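Local atomic coordinates of pyrrolidone-carboxylate peptidase (Pyrococcus furiosus, PDB entry 1X10), a protein that removes N-terminal pyroglutamyl (5-oxoproline) groups from peptides as a cysteine peptidase, generally when the next residue is not proline. Residues A[19-24]-A[187-192]; A[43-48]-A[142-147]; A[119-124]-A[131-136]; A[125-130]-A[196-201]; A[172-177]-A[182-187]. The protein carries 3 engineered substitutions. All blocks are in the same frame, centred on the assembly; numbering follows the deposited sequence.

Contact 1: A[19-24]-A[187-192]; sequences TERIAK and MSYEMA. Engineered in segment 187-192: S188 (natural residue Cys), A192 (natural residue Glu).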
# COMPACT_ATOMS: atom_id res chain seq x y z
N THR A 19 -2.30 13.63 18.72
CA THR A 19 -2.00 13.16 20.08
C THR A 19 -1.82 14.31 21.06
O THR A 19 -1.96 14.13 22.27
CB THR A 19 -0.76 12.23 20.10
OG1 THR A 19 0.42 12.96 19.76
CG2 THR A 19 -0.95 11.08 19.11
N GLU A 20 -1.53 15.50 20.55
CA GLU A 20 -1.39 16.66 21.41
C GLU A 20 -2.78 16.98 21.98
O GLU A 20 -2.93 17.23 23.17
CB GLU A 20 -0.86 17.86 20.62
CG GLU A 20 -0.94 19.18 21.38
CD GLU A 20 -0.09 20.28 20.75
OE1 GLU A 20 -0.01 20.35 19.51
OE2 GLU A 20 0.49 21.09 21.51
N ARG A 21 -3.78 16.94 21.11
CA ARG A 21 -5.16 17.21 21.52
C ARG A 21 -5.65 16.13 22.48
O ARG A 21 -6.36 16.42 23.44
CB ARG A 21 -6.10 17.24 20.32
CG ARG A 21 -6.11 18.55 19.57
CD ARG A 21 -7.08 18.47 18.39
NE ARG A 21 -8.46 18.25 18.80
CZ ARG A 21 -9.46 18.02 17.95
NH1 ARG A 21 -9.23 17.99 16.65
NH2 ARG A 21 -10.70 17.84 18.40
N ILE A 22 -5.30 14.88 22.20
CA ILE A 22 -5.70 13.77 23.05
C ILE A 22 -5.19 13.99 24.47
O ILE A 22 -5.94 13.86 25.44
CB ILE A 22 -5.15 12.42 22.52
CG1 ILE A 22 -5.84 12.06 21.21
CG2 ILE A 22 -5.38 11.33 23.55
CD1 ILE A 22 -5.35 10.77 20.57
N ALA A 23 -3.92 14.34 24.59
CA ALA A 23 -3.32 14.58 25.90
C ALA A 23 -4.06 15.70 26.64
O ALA A 23 -4.40 15.57 27.81
CB ALA A 23 -1.85 14.94 25.75
N LYS A 24 -4.30 16.80 25.94
CA LYS A 24 -4.99 17.93 26.54
C LYS A 24 -6.45 17.62 26.89
O LYS A 24 -6.95 18.08 27.91
CB LYS A 24 -4.94 19.14 25.61
CG LYS A 24 -3.54 19.72 25.46
CD LYS A 24 -3.56 20.97 24.59
CE LYS A 24 -2.17 21.59 24.48
NZ LYS A 24 -2.18 22.78 23.58
N MET A 187 -8.17 8.03 10.58
CA MET A 187 -9.13 7.55 11.57
C MET A 187 -9.61 8.79 12.33
O MET A 187 -8.80 9.64 12.69
CB MET A 187 -8.47 6.55 12.52
CG MET A 187 -9.41 6.00 13.60
SD MET A 187 -8.68 4.66 14.57
CE MET A 187 -8.98 3.26 13.48
N SER A 188 -10.91 8.89 12.56
CA SER A 188 -11.47 10.06 13.23
C SER A 188 -10.79 10.38 14.56
O SER A 188 -10.31 9.49 15.26
CB SER A 188 -12.97 9.87 13.48
OG SER A 188 -13.19 8.97 14.56
N TYR A 189 -10.74 11.66 14.90
CA TYR A 189 -10.15 12.08 16.15
C TYR A 189 -10.93 11.46 17.31
O TYR A 189 -10.34 11.00 18.30
CB TYR A 189 -10.19 13.61 16.30
CG TYR A 189 -9.71 14.05 17.65
CD1 TYR A 189 -8.36 14.00 17.98
CD2 TYR A 189 -10.62 14.40 18.65
CE1 TYR A 189 -7.91 14.29 19.26
CE2 TYR A 189 -10.18 14.69 19.95
CZ TYR A 189 -8.83 14.63 20.25
OH TYR A 189 -8.41 14.87 21.53
N GLU A 190 -12.25 11.44 17.18
CA GLU A 190 -13.11 10.87 18.21
C GLU A 190 -12.79 9.42 18.52
O GLU A 190 -12.77 9.01 19.68
CB GLU A 190 -14.59 11.01 17.80
CG GLU A 190 -15.10 12.44 17.80
CD GLU A 190 -14.62 13.25 16.60
OE1 GLU A 190 -14.68 14.49 16.67
OE2 GLU A 190 -14.20 12.64 15.60
N MET A 191 -12.52 8.62 17.48
CA MET A 191 -12.20 7.22 17.69
C MET A 191 -10.81 7.05 18.31
O MET A 191 -10.61 6.17 19.15
CB MET A 191 -12.27 6.44 16.38
CG MET A 191 -11.96 4.96 16.56
SD MET A 191 -12.31 3.95 15.13
CE MET A 191 -14.11 3.73 15.32
N ALA A 192 -9.86 7.88 17.89
CA ALA A 192 -8.51 7.81 18.43
C ALA A 192 -8.54 8.14 19.92
O ALA A 192 -7.90 7.47 20.74
CB ALA A 192 -7.59 8.79 17.69
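Helix 18-26 and the first turn of helix 189-206, the C-terminal helix, pack side by side here, joined by a cation-pi stack of R21 on Y189. The guanidinium lies almost flat over one face of the phenol ring, the planes 19° apart. R21 CZ sits 3.8 Å from the centroid of the Y189 ring and nearly on its normal, while R21 NH2 comes down at 3.4 Å from Y189 CD2. The arginine gets there by a bend at chi3 (63°), which folds NE and the guanidinium back across the ring. R21 CB also touches the far end of the phenol, 3.6 Å from Y189 CE1. The next residue wedges against the same ring: I22 CG1 meets Y189 CE1 at 3.6 Å, and I22 CD1 runs on to A192 CB at 4.2 Å. A192 is an engineered replacement for glutamate. The phenol oxygen ends close to the helix backbone without bonding I22 N; it is hydrogen-bonded to D25, one turn further along, so the ring is held at its tip as well as on its face. S188, engineered from the cysteine of the interchain disulfide, stands at the N-cap, and its OG accepts from M191 N at 3.0 Å. Inward, A192 rests on V167 of strand 161-167, and I22 reaches L193 and V196. A charged residue thus lids one face of the tyrosine while I22 leans obliquely against it from the other side, in helix-helix packing on one side of the central sheet of an alpha/beta fold.

Contact 2: A[43-48]-A[142-147]; sequences VVFGKA and SNYVMY. Engineered in segment 142-147: S142 (natural residue Cys).
Y144 and F45 meet as a T-shaped pair: the edge of the F45 ring points into the face of the Y144 ring, the planes 86° apart and the centroids 5.2 Å from each other. F45 CD2 makes the closest touch, 3.9 Å from Y144 CD1, and stands over the middle of the tyrosine ring. Y144 extends from its helix with CG anti to the backbone N (chi1 -180°), which carries the hydroxyl across to the loop ahead of helix 47-59. There Y144 OH accepts a hydrogen bond from G46 N, 2.8 Å long with an angle of 145° at the hydrogen. G46 is the N-cap residue of that helix. At the rim of the tyrosine ring, close to its plane, A48 CB approaches Y144 CE2 at 4.0 Å, so face, edge and hydroxyl each have a partner in the segment 43-48. A leucine at Y144 would probably leave G46 N without its acceptor and deprive the F45 edge of the aromatic face it rests on. Around this pair, L141 packs on F45 and A48, and D92 accepts from F45 N. S142, engineered from the active-site cysteine, lies two residues before Y144, and its OG is hydrogen-bonded to H166. The aromatic pair therefore fastens helix 141-156, which carries the nucleophile position near its N-terminal end, to the start of helix 47-59 beside the catalytic site of a C15 peptidase.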
# COMPACT_ATOMS: atom_id res chain seq x y z
N VAL A 43 8.94 17.03 20.13
CA VAL A 43 9.49 16.01 19.24
C VAL A 43 10.94 16.42 19.04
O VAL A 43 11.36 16.84 17.95
CB VAL A 43 8.73 15.98 17.89
CG1 VAL A 43 9.31 14.90 16.99
CG2 VAL A 43 7.25 15.68 18.14
N VAL A 44 11.71 16.29 20.11
CA VAL A 44 13.12 16.67 20.13
C VAL A 44 13.91 15.73 21.02
O VAL A 44 13.58 15.57 22.19
CB VAL A 44 13.27 18.10 20.70
CG1 VAL A 44 14.74 18.51 20.73
CG2 VAL A 44 12.42 19.08 19.89
N PHE A 45 14.94 15.10 20.48
CA PHE A 45 15.75 14.20 21.28
C PHE A 45 16.43 15.00 22.39
O PHE A 45 16.81 16.15 22.19
CB PHE A 45 16.82 13.51 20.42
CG PHE A 45 16.26 12.56 19.40
CD1 PHE A 45 16.23 12.90 18.05
CD2 PHE A 45 15.77 11.32 19.79
CE1 PHE A 45 15.72 12.00 17.10
CE2 PHE A 45 15.26 10.42 18.86
CZ PHE A 45 15.24 10.76 17.51
N GLY A 46 16.58 14.38 23.56
CA GLY A 46 17.20 15.06 24.68
C GLY A 46 16.16 15.82 25.48
O GLY A 46 15.82 15.44 26.60
N LYS A 47 15.64 16.89 24.89
CA LYS A 47 14.62 17.70 25.54
C LYS A 47 13.42 16.85 25.94
O LYS A 47 12.88 17.00 27.04
CB LYS A 47 14.18 18.82 24.60
CG LYS A 47 13.27 19.86 25.24
CD LYS A 47 13.13 21.08 24.34
CE LYS A 47 14.49 21.74 24.07
NZ LYS A 47 14.39 22.95 23.21
N ALA A 48 13.01 15.95 25.05
CA ALA A 48 11.88 15.07 25.32
C ALA A 48 12.17 14.21 26.55
O ALA A 48 11.29 13.96 27.37
CB ALA A 48 11.59 14.19 24.12
N SER A 142 8.87 8.40 19.20
CA SER A 142 7.88 7.56 19.88
C SER A 142 8.60 6.43 20.62
O SER A 142 8.35 6.20 21.80
CB SER A 142 6.88 6.98 18.88
OG SER A 142 6.07 8.01 18.35
N ASN A 143 9.49 5.73 19.92
CA ASN A 143 10.24 4.63 20.52
C ASN A 143 11.14 5.14 21.64
O ASN A 143 11.32 4.47 22.66
CB ASN A 143 11.10 3.94 19.45
CG ASN A 143 11.98 2.86 20.02
OD1 ASN A 143 11.51 1.77 20.36
ND2 ASN A 143 13.27 3.16 20.15
N TYR A 144 11.70 6.32 21.43
CA TYR A 144 12.59 6.98 22.38
C TYR A 144 11.88 7.13 23.73
O TYR A 144 12.39 6.70 24.77
CB TYR A 144 12.99 8.34 21.81
CG TYR A 144 13.92 9.20 22.64
CD1 TYR A 144 15.28 8.89 22.76
CD2 TYR A 144 13.46 10.38 23.23
CE1 TYR A 144 16.16 9.75 23.44
CE2 TYR A 144 14.33 11.24 23.90
CZ TYR A 144 15.67 10.92 24.00
OH TYR A 144 16.51 11.81 24.63
N VAL A 145 10.70 7.73 23.72
CA VAL A 145 9.95 7.92 24.95
C VAL A 145 9.43 6.59 25.51
O VAL A 145 9.43 6.37 26.72
CB VAL A 145 8.76 8.88 24.75
CG1 VAL A 145 9.27 10.28 24.44
CG2 VAL A 145 7.87 8.39 23.63
N MET A 146 9.01 5.69 24.62
CA MET A 146 8.52 4.39 25.07
C MET A 146 9.61 3.65 25.85
O MET A 146 9.35 3.08 26.91
CB MET A 146 8.09 3.53 23.87
CG MET A 146 7.48 2.19 24.28
SD MET A 146 7.14 1.11 22.86
CE MET A 146 6.51 -0.35 23.73
N TYR A 147 10.83 3.67 25.32
CA TYR A 147 11.95 3.00 25.96
C TYR A 147 12.31 3.63 27.31
O TYR A 147 12.49 2.94 28.31
CB TYR A 147 13.18 3.00 25.04
CG TYR A 147 14.34 2.21 25.61
CD1 TYR A 147 14.46 0.84 25.38
CD2 TYR A 147 15.27 2.82 26.46
CE1 TYR A 147 15.47 0.09 25.98
CE2 TYR A 147 16.28 2.08 27.07
CZ TYR A 147 16.37 0.71 26.83
OH TYR A 147 17.34 -0.03 27.47

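Contact 3: A[119-124]-A[131-136]; sequences KIMKKL and AYISNS
M121 holds CG anti to its own N (chi1 176°), and with an extended chi2 this carries SD to the strand; the bend at chi3 turns only CE aside. I133, with CG1 next to its backbone N, swings CD1 back to meet the sulfur. The two side chains cross at about a right angle. I133 CD1 lies 3.1 Å from M121 SD, shorter than usual for such packing and probably strained, and it also touches M121 CB at 3.7 Å. The sulfur reaches the strand backbone too, with M121 SD 3.7 Å from Y132 CA. One turn along the helix, L124 CD1 presses on A131 CB at 3.6 Å, a small methyl that lets the leucine come close. Helix 119-124 and strand 131-134 run nearly antiparallel, at 161°, with their axes 8.0 Å apart at the nearest point. On the C-terminal helix, V202 backs I120 and V198 backs L124, and S134, on the strand, is hydrogen-bonded to the active-site residue E79. Strand 131-134 pairs in parallel with strand 76-83, and helix 117-126 lies on the crossover between these neighbours, covering the strand it leads into, as in alpha/beta folds.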
# COMPACT_ATOMS: atom_id res chain seq x y z
N LYS A 119 -5.41 -7.59 25.98
CA LYS A 119 -6.73 -7.26 26.52
C LYS A 119 -7.21 -5.92 25.97
O LYS A 119 -8.40 -5.74 25.70
CB LYS A 119 -6.68 -7.20 28.05
CG LYS A 119 -6.51 -8.56 28.72
CD LYS A 119 -6.60 -8.44 30.22
CE LYS A 119 -6.55 -9.81 30.89
NZ LYS A 119 -6.60 -9.70 32.37
N ILE A 120 -6.29 -4.98 25.80
CA ILE A 120 -6.64 -3.68 25.26
C ILE A 120 -7.14 -3.86 23.82
O ILE A 120 -8.18 -3.34 23.44
CB ILE A 120 -5.42 -2.72 25.28
CG1 ILE A 120 -5.09 -2.36 26.73
CG2 ILE A 120 -5.71 -1.47 24.47
CD1 ILE A 120 -3.82 -1.55 26.90
N MET A 121 -6.39 -4.62 23.02
CA MET A 121 -6.78 -4.85 21.63
C MET A 121 -8.16 -5.50 21.57
O MET A 121 -8.99 -5.15 20.74
CB MET A 121 -5.75 -5.75 20.94
CG MET A 121 -6.13 -6.13 19.50
SD MET A 121 -4.84 -7.02 18.57
CE MET A 121 -5.11 -8.71 19.17
N LYS A 122 -8.40 -6.46 22.46
CA LYS A 122 -9.67 -7.16 22.50
C LYS A 122 -10.83 -6.22 22.82
O LYS A 122 -11.88 -6.28 22.18
CB LYS A 122 -9.59 -8.29 23.53
CG LYS A 122 -10.79 -9.22 23.55
CD LYS A 122 -11.99 -8.60 24.23
CE LYS A 122 -11.77 -8.42 25.73
NZ LYS A 122 -12.94 -7.79 26.41
N LYS A 123 -10.65 -5.35 23.80
CA LYS A 123 -11.70 -4.41 24.17
C LYS A 123 -11.97 -3.41 23.05
O LYS A 123 -13.12 -3.06 22.77
CB LYS A 123 -11.33 -3.66 25.46
CG LYS A 123 -12.48 -2.90 26.08
CD LYS A 123 -13.60 -3.86 26.46
CE LYS A 123 -14.79 -3.13 27.07
NZ LYS A 123 -14.41 -2.45 28.34
N LEU A 124 -10.90 -2.93 22.41
CA LEU A 124 -11.07 -1.99 21.31
C LEU A 124 -11.92 -2.64 20.22
O LEU A 124 -12.83 -2.01 19.69
CB LEU A 124 -9.70 -1.57 20.75
CG LEU A 124 -8.87 -0.69 21.70
CD1 LEU A 124 -7.49 -0.43 21.10
CD2 LEU A 124 -9.60 0.62 21.95
N ALA A 131 -7.80 -2.22 15.68
CA ALA A 131 -6.54 -2.10 16.39
C ALA A 131 -5.74 -3.39 16.25
O ALA A 131 -6.30 -4.47 16.09
CB ALA A 131 -6.80 -1.81 17.87
N TYR A 132 -4.42 -3.26 16.31
CA TYR A 132 -3.55 -4.42 16.21
C TYR A 132 -2.28 -4.17 17.02
O TYR A 132 -2.03 -3.04 17.46
CB TYR A 132 -3.21 -4.71 14.74
CG TYR A 132 -2.38 -3.64 14.07
CD1 TYR A 132 -0.99 -3.75 14.00
CD2 TYR A 132 -2.98 -2.52 13.49
CE1 TYR A 132 -0.22 -2.77 13.37
CE2 TYR A 132 -2.23 -1.55 12.86
CZ TYR A 132 -0.85 -1.68 12.81
OH TYR A 132 -0.09 -0.72 12.18
N ILE A 133 -1.50 -5.22 17.24
CA ILE A 133 -0.27 -5.11 18.00
C ILE A 133 0.88 -4.85 17.03
O ILE A 133 1.08 -5.61 16.08
CB ILE A 133 0.04 -6.40 18.81
CG1 ILE A 133 -0.82 -6.49 20.08
CG2 ILE A 133 1.49 -6.38 19.29
CD1 ILE A 133 -2.24 -6.05 19.93
N SER A 134 1.62 -3.77 17.26
CA SER A 134 2.76 -3.42 16.43
C SER A 134 4.02 -3.95 17.10
O SER A 134 4.16 -3.89 18.32
CB SER A 134 2.86 -1.90 16.27
OG SER A 134 4.11 -1.53 15.72
N ASN A 135 4.95 -4.47 16.29
CA ASN A 135 6.19 -5.03 16.82
C ASN A 135 7.39 -4.10 16.67
O ASN A 135 8.53 -4.50 16.94
CB ASN A 135 6.44 -6.39 16.20
CG ASN A 135 5.38 -7.40 16.60
OD1 ASN A 135 4.88 -8.16 15.77
ND2 ASN A 135 5.04 -7.40 17.88
N SER A 136 7.13 -2.88 16.24
CA SER A 136 8.17 -1.86 16.12
C SER A 136 7.52 -0.49 16.18
O SER A 136 6.65 -0.16 15.36
CB SER A 136 8.94 -1.99 14.81
OG SER A 136 9.87 -0.91 14.70

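Contact 4: A[125-130]-A[196-201]; sequences HERGIP and VKVAIE
R127 and V198 touch through a flat group and a methyl: V198 CG2 stands over the middle of one guanidinium face, 4.1 Å from R127 NH2. The same NH2 makes a salt bridge to E201, with R127 NH2 and E201 OE2 3.6 Å apart. The guanidinium and carboxylate planes are inclined by 35°, and the two side chains cross at about a right angle. The contact runs through one nitrogen and one oxygen, at ion-pair rather than hydrogen-bond distance. One arginine nitrogen thus serves both an apolar and a charged neighbour one turn apart on helix 189-206. R127 is bent at chi2 (-71°) and again at chi3, which turns the guanidinium out over the valine, whereas E201 runs extended beyond CG to bring OE2 to it.

Outward from this shell, a weak, long ion pair links R127 NH2 to E194. The ammonium of K123 lies close to R127 NH1, and the acidic neighbours on the C-terminal helix probably offset that crowding of positive charge. V198 is backed by K123 and L124 of helix 117-126. What sets R127 in place is the end of that helix: G128 takes positive phi, G128 N bonds to H125 O at 2.9 Å, and I129 N probably bonds back to L124 O, also at 2.9 Å, turning the chain toward P130. H125 NE2 is hydrogen-bonded to A131 O, and P130 packs on P171 of the second subunit. The turn at G128 is a Schellman motif ending helix 117-126, and R127 beside it ties that C-terminus to the flank of the last helix.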
# COMPACT_ATOMS: atom_id res chain seq x y z
N HIS A 125 -11.61 -3.89 19.90
CA HIS A 125 -12.37 -4.62 18.88
C HIS A 125 -13.85 -4.74 19.26
O HIS A 125 -14.73 -4.63 18.41
CB HIS A 125 -11.77 -6.02 18.68
CG HIS A 125 -10.43 -6.01 18.01
ND1 HIS A 125 -9.75 -7.17 17.69
CD2 HIS A 125 -9.66 -4.99 17.56
CE1 HIS A 125 -8.62 -6.86 17.08
NE2 HIS A 125 -8.54 -5.54 16.99
N GLU A 126 -14.11 -4.95 20.54
CA GLU A 126 -15.49 -5.06 21.01
C GLU A 126 -16.20 -3.72 20.87
O GLU A 126 -17.42 -3.67 20.75
CB GLU A 126 -15.51 -5.51 22.47
CG GLU A 126 -15.05 -6.95 22.65
CD GLU A 126 -14.99 -7.38 24.10
OE1 GLU A 126 -14.72 -8.57 24.34
OE2 GLU A 126 -15.20 -6.53 24.99
N ARG A 127 -15.42 -2.64 20.87
CA ARG A 127 -15.95 -1.29 20.72
C ARG A 127 -16.05 -0.91 19.25
O ARG A 127 -16.45 0.20 18.91
CB ARG A 127 -15.06 -0.28 21.44
CG ARG A 127 -15.14 -0.30 22.96
CD ARG A 127 -16.47 0.26 23.44
NE ARG A 127 -16.30 1.18 24.56
CZ ARG A 127 -15.84 0.82 25.76
NH1 ARG A 127 -15.52 -0.44 26.00
NH2 ARG A 127 -15.70 1.73 26.72
N GLY A 128 -15.66 -1.84 18.37
CA GLY A 128 -15.71 -1.57 16.94
C GLY A 128 -14.57 -0.68 16.49
O GLY A 128 -14.67 0.02 15.47
N ILE A 129 -13.48 -0.69 17.25
CA ILE A 129 -12.32 0.12 16.91
C ILE A 129 -11.19 -0.75 16.36
O ILE A 129 -10.62 -1.57 17.08
CB ILE A 129 -11.79 0.88 18.15
CG1 ILE A 129 -12.88 1.82 18.68
CG2 ILE A 129 -10.53 1.67 17.78
CD1 ILE A 129 -12.49 2.56 19.94
N PRO A 130 -10.86 -0.60 15.07
CA PRO A 130 -9.78 -1.43 14.53
C PRO A 130 -8.45 -1.16 15.24
O PRO A 130 -8.04 -0.00 15.41
CB PRO A 130 -9.75 -1.07 13.04
CG PRO A 130 -10.43 0.27 12.98
CD PRO A 130 -11.51 0.18 14.01
N VAL A 196 -7.72 5.59 23.29
CA VAL A 196 -6.80 5.86 24.40
C VAL A 196 -7.54 5.74 25.73
O VAL A 196 -7.01 5.21 26.70
CB VAL A 196 -6.16 7.27 24.27
CG1 VAL A 196 -5.27 7.56 25.48
CG2 VAL A 196 -5.32 7.33 22.99
N LYS A 197 -8.78 6.24 25.78
CA LYS A 197 -9.57 6.16 27.01
C LYS A 197 -9.79 4.69 27.36
O LYS A 197 -9.69 4.29 28.52
CB LYS A 197 -10.93 6.84 26.83
CG LYS A 197 -10.87 8.36 26.77
CD LYS A 197 -12.27 8.96 26.72
CE LYS A 197 -12.22 10.47 26.55
NZ LYS A 197 -13.58 11.08 26.38
N VAL A 198 -10.09 3.88 26.35
CA VAL A 198 -10.31 2.46 26.56
C VAL A 198 -9.05 1.78 27.10
O VAL A 198 -9.13 0.96 28.01
CB VAL A 198 -10.74 1.75 25.27
CG1 VAL A 198 -10.75 0.24 25.47
CG2 VAL A 198 -12.13 2.24 24.85
N ALA A 199 -7.90 2.12 26.54
CA ALA A 199 -6.63 1.55 26.98
C ALA A 199 -6.40 1.85 28.45
O ALA A 199 -5.95 0.99 29.22
CB ALA A 199 -5.48 2.10 26.14
N ILE A 200 -6.70 3.08 28.85
CA ILE A 200 -6.53 3.49 30.24
C ILE A 200 -7.44 2.67 31.16
O ILE A 200 -7.01 2.15 32.19
CB ILE A 200 -6.86 5.00 30.43
CG1 ILE A 200 -5.87 5.85 29.62
CG2 ILE A 200 -6.79 5.37 31.90
CD1 ILE A 200 -6.23 7.32 29.57
N GLU A 201 -8.71 2.55 30.76
CA GLU A 201 -9.68 1.79 31.53
C GLU A 201 -9.24 0.34 31.71
O GLU A 201 -9.30 -0.21 32.82
CB GLU A 201 -11.04 1.83 30.83
CG GLU A 201 -11.62 3.23 30.71
CD GLU A 201 -12.85 3.30 29.81
OE1 GLU A 201 -13.39 4.41 29.66
OE2 GLU A 201 -13.27 2.25 29.26

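Contact 5: A[172-177]-A[182-187]; sequences EQIIDK and QVPPSM
I174 spreads its branches over the loop 182-187, and each meets a different residue of it. From CB, which faces the loop, I174 CG2 goes one way and lies 3.7 Å from V183 CG1, the two side chains crossing at about a right angle. I174 CG1, turned to the side of the backbone N (chi1 -53°), goes the other way and rests 3.7 Å from S186 CB. At the tip, I174 CD1 rests against one proline, touching its ring and its carbonyl oxygen: it is 3.5 Å from P184 CG and also 3.5 Å from P184 O, with P185 O close by. The isoleucine and the proline ring slide past one another in opposite directions.

A second, looser touch lies one turn on, where K177 CB comes within 4.1 Å of P184 CD; the rest of the lysine leads away to a salt bridge with E14. K177 N bonds to I174 O, closing a turn that sets both residues toward the loop. An alanine at I174 would probably open a gap between V183, P184 and S186 and leave the P184 ring without the methyl that packs on it.

The second subunit closes over the same region: its P130 packs on I174, its A75 on V183, and its S74 OG is hydrogen-bonded to V183 O. Across the two segments the chemistry is apolar, van der Waals packing of branched side chains on prolines, so fit of shape rather than polar pairing holds the loop to the turn, while polar links run to residues outside the pair, V183 O to S74 of the second subunit and K177 to E14.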
# COMPACT_ATOMS: atom_id res chain seq x y z
N GLU A 172 -8.65 15.40 8.61
CA GLU A 172 -8.24 16.74 8.19
C GLU A 172 -6.77 16.83 7.78
O GLU A 172 -6.39 17.72 7.02
CB GLU A 172 -8.53 17.77 9.28
CG GLU A 172 -7.91 17.45 10.62
CD GLU A 172 -8.39 18.39 11.70
OE1 GLU A 172 -7.81 19.49 11.86
OE2 GLU A 172 -9.37 18.03 12.39
N GLN A 173 -5.94 15.91 8.27
CA GLN A 173 -4.52 15.92 7.94
C GLN A 173 -4.26 15.36 6.54
O GLN A 173 -3.17 15.53 6.00
CB GLN A 173 -3.73 15.10 8.96
CG GLN A 173 -3.69 15.70 10.36
CD GLN A 173 -2.81 14.89 11.30
OE1 GLN A 173 -3.18 13.79 11.71
NE2 GLN A 173 -1.64 15.44 11.63
N ILE A 174 -5.25 14.69 5.97
CA ILE A 174 -5.12 14.08 4.65
C ILE A 174 -5.36 15.05 3.50
O ILE A 174 -4.80 14.89 2.41
CB ILE A 174 -6.11 12.89 4.49
CG1 ILE A 174 -5.95 11.91 5.65
CG2 ILE A 174 -5.88 12.19 3.16
CD1 ILE A 174 -4.56 11.32 5.79
N ILE A 175 -6.17 16.07 3.75
CA ILE A 175 -6.52 17.04 2.72
C ILE A 175 -5.39 17.52 1.81
O ILE A 175 -5.47 17.36 0.59
CB ILE A 175 -7.22 18.27 3.34
CG1 ILE A 175 -8.40 17.82 4.21
CG2 ILE A 175 -7.72 19.20 2.24
CD1 ILE A 175 -9.36 16.87 3.51
N ASP A 176 -4.33 18.10 2.37
CA ASP A 176 -3.24 18.59 1.53
C ASP A 176 -2.31 17.50 0.98
O ASP A 176 -1.38 17.80 0.24
CB ASP A 176 -2.41 19.65 2.27
CG ASP A 176 -1.78 19.11 3.53
OD1 ASP A 176 -1.09 18.07 3.46
OD2 ASP A 176 -1.96 19.74 4.60
N LYS A 177 -2.58 16.25 1.33
CA LYS A 177 -1.76 15.14 0.84
C LYS A 177 -2.29 14.69 -0.51
O LYS A 177 -1.55 14.21 -1.37
CB LYS A 177 -1.85 13.95 1.80
CG LYS A 177 -1.61 14.27 3.26
CD LYS A 177 -0.15 14.49 3.55
CE LYS A 177 0.07 14.75 5.03
NZ LYS A 177 1.52 14.89 5.31
N GLN A 182 -0.38 10.71 -3.07
CA GLN A 182 -1.07 9.55 -2.53
C GLN A 182 -2.05 9.92 -1.43
O GLN A 182 -2.00 11.02 -0.88
CB GLN A 182 -0.05 8.54 -1.99
CG GLN A 182 -0.65 7.34 -1.31
CD GLN A 182 -1.47 6.48 -2.24
OE1 GLN A 182 -2.14 5.55 -1.82
NE2 GLN A 182 -1.41 6.80 -3.53
N VAL A 183 -2.95 8.99 -1.10
CA VAL A 183 -3.93 9.23 -0.05
C VAL A 183 -3.75 8.24 1.09
O VAL A 183 -4.24 7.11 1.03
CB VAL A 183 -5.37 9.13 -0.57
CG1 VAL A 183 -6.34 9.57 0.52
CG2 VAL A 183 -5.55 9.98 -1.82
N PRO A 184 -3.04 8.65 2.15
CA PRO A 184 -2.83 7.75 3.29
C PRO A 184 -4.11 7.53 4.09
O PRO A 184 -5.05 8.33 4.02
CB PRO A 184 -1.74 8.46 4.09
CG PRO A 184 -1.99 9.90 3.80
CD PRO A 184 -2.29 9.90 2.32
N PRO A 185 -4.17 6.44 4.86
CA PRO A 185 -5.33 6.10 5.69
C PRO A 185 -5.51 7.12 6.81
O PRO A 185 -4.57 7.83 7.15
CB PRO A 185 -4.98 4.72 6.24
CG PRO A 185 -3.97 4.18 5.28
CD PRO A 185 -3.14 5.40 4.97
N SER A 186 -6.71 7.18 7.36
CA SER A 186 -6.99 8.09 8.47
C SER A 186 -8.03 7.47 9.38
O SER A 186 -8.69 6.49 9.01
CB SER A 186 -7.47 9.46 7.95
OG SER A 186 -8.65 9.36 7.16
N MET A 187 -8.17 8.03 10.58
CA MET A 187 -9.13 7.55 11.57
C MET A 187 -9.61 8.79 12.33
O MET A 187 -8.80 9.64 12.69
CB MET A 187 -8.47 6.55 12.52
CG MET A 187 -9.41 6.00 13.60
SD MET A 187 -8.68 4.66 14.57
CE MET A 187 -8.98 3.26 13.48

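Overall arrangement
From the N terminus, helix 18-26 opens contact 1, which closes only at the start of the C-terminal helix; its loop encloses contacts 2, 3 and 5. Contact 2, opened at 43-48 and closed at 142-147, encloses contact 3, a short helix-to-strand return. Contact 4 begins inside that return and ends at 196-201, so it crosses contacts 1, 2 and 3 while enclosing contact 5, the late loop that shares M187 with contact 1. Contacts 1 and 4 join helices 18-26 and 117-126 to helix 189-206; contact 2, across the chain's centre from contacts 1, 3 and 4, joins helices 47-59 and 141-156. Contacts 1, 3, 4 and 5 touch the second subunit.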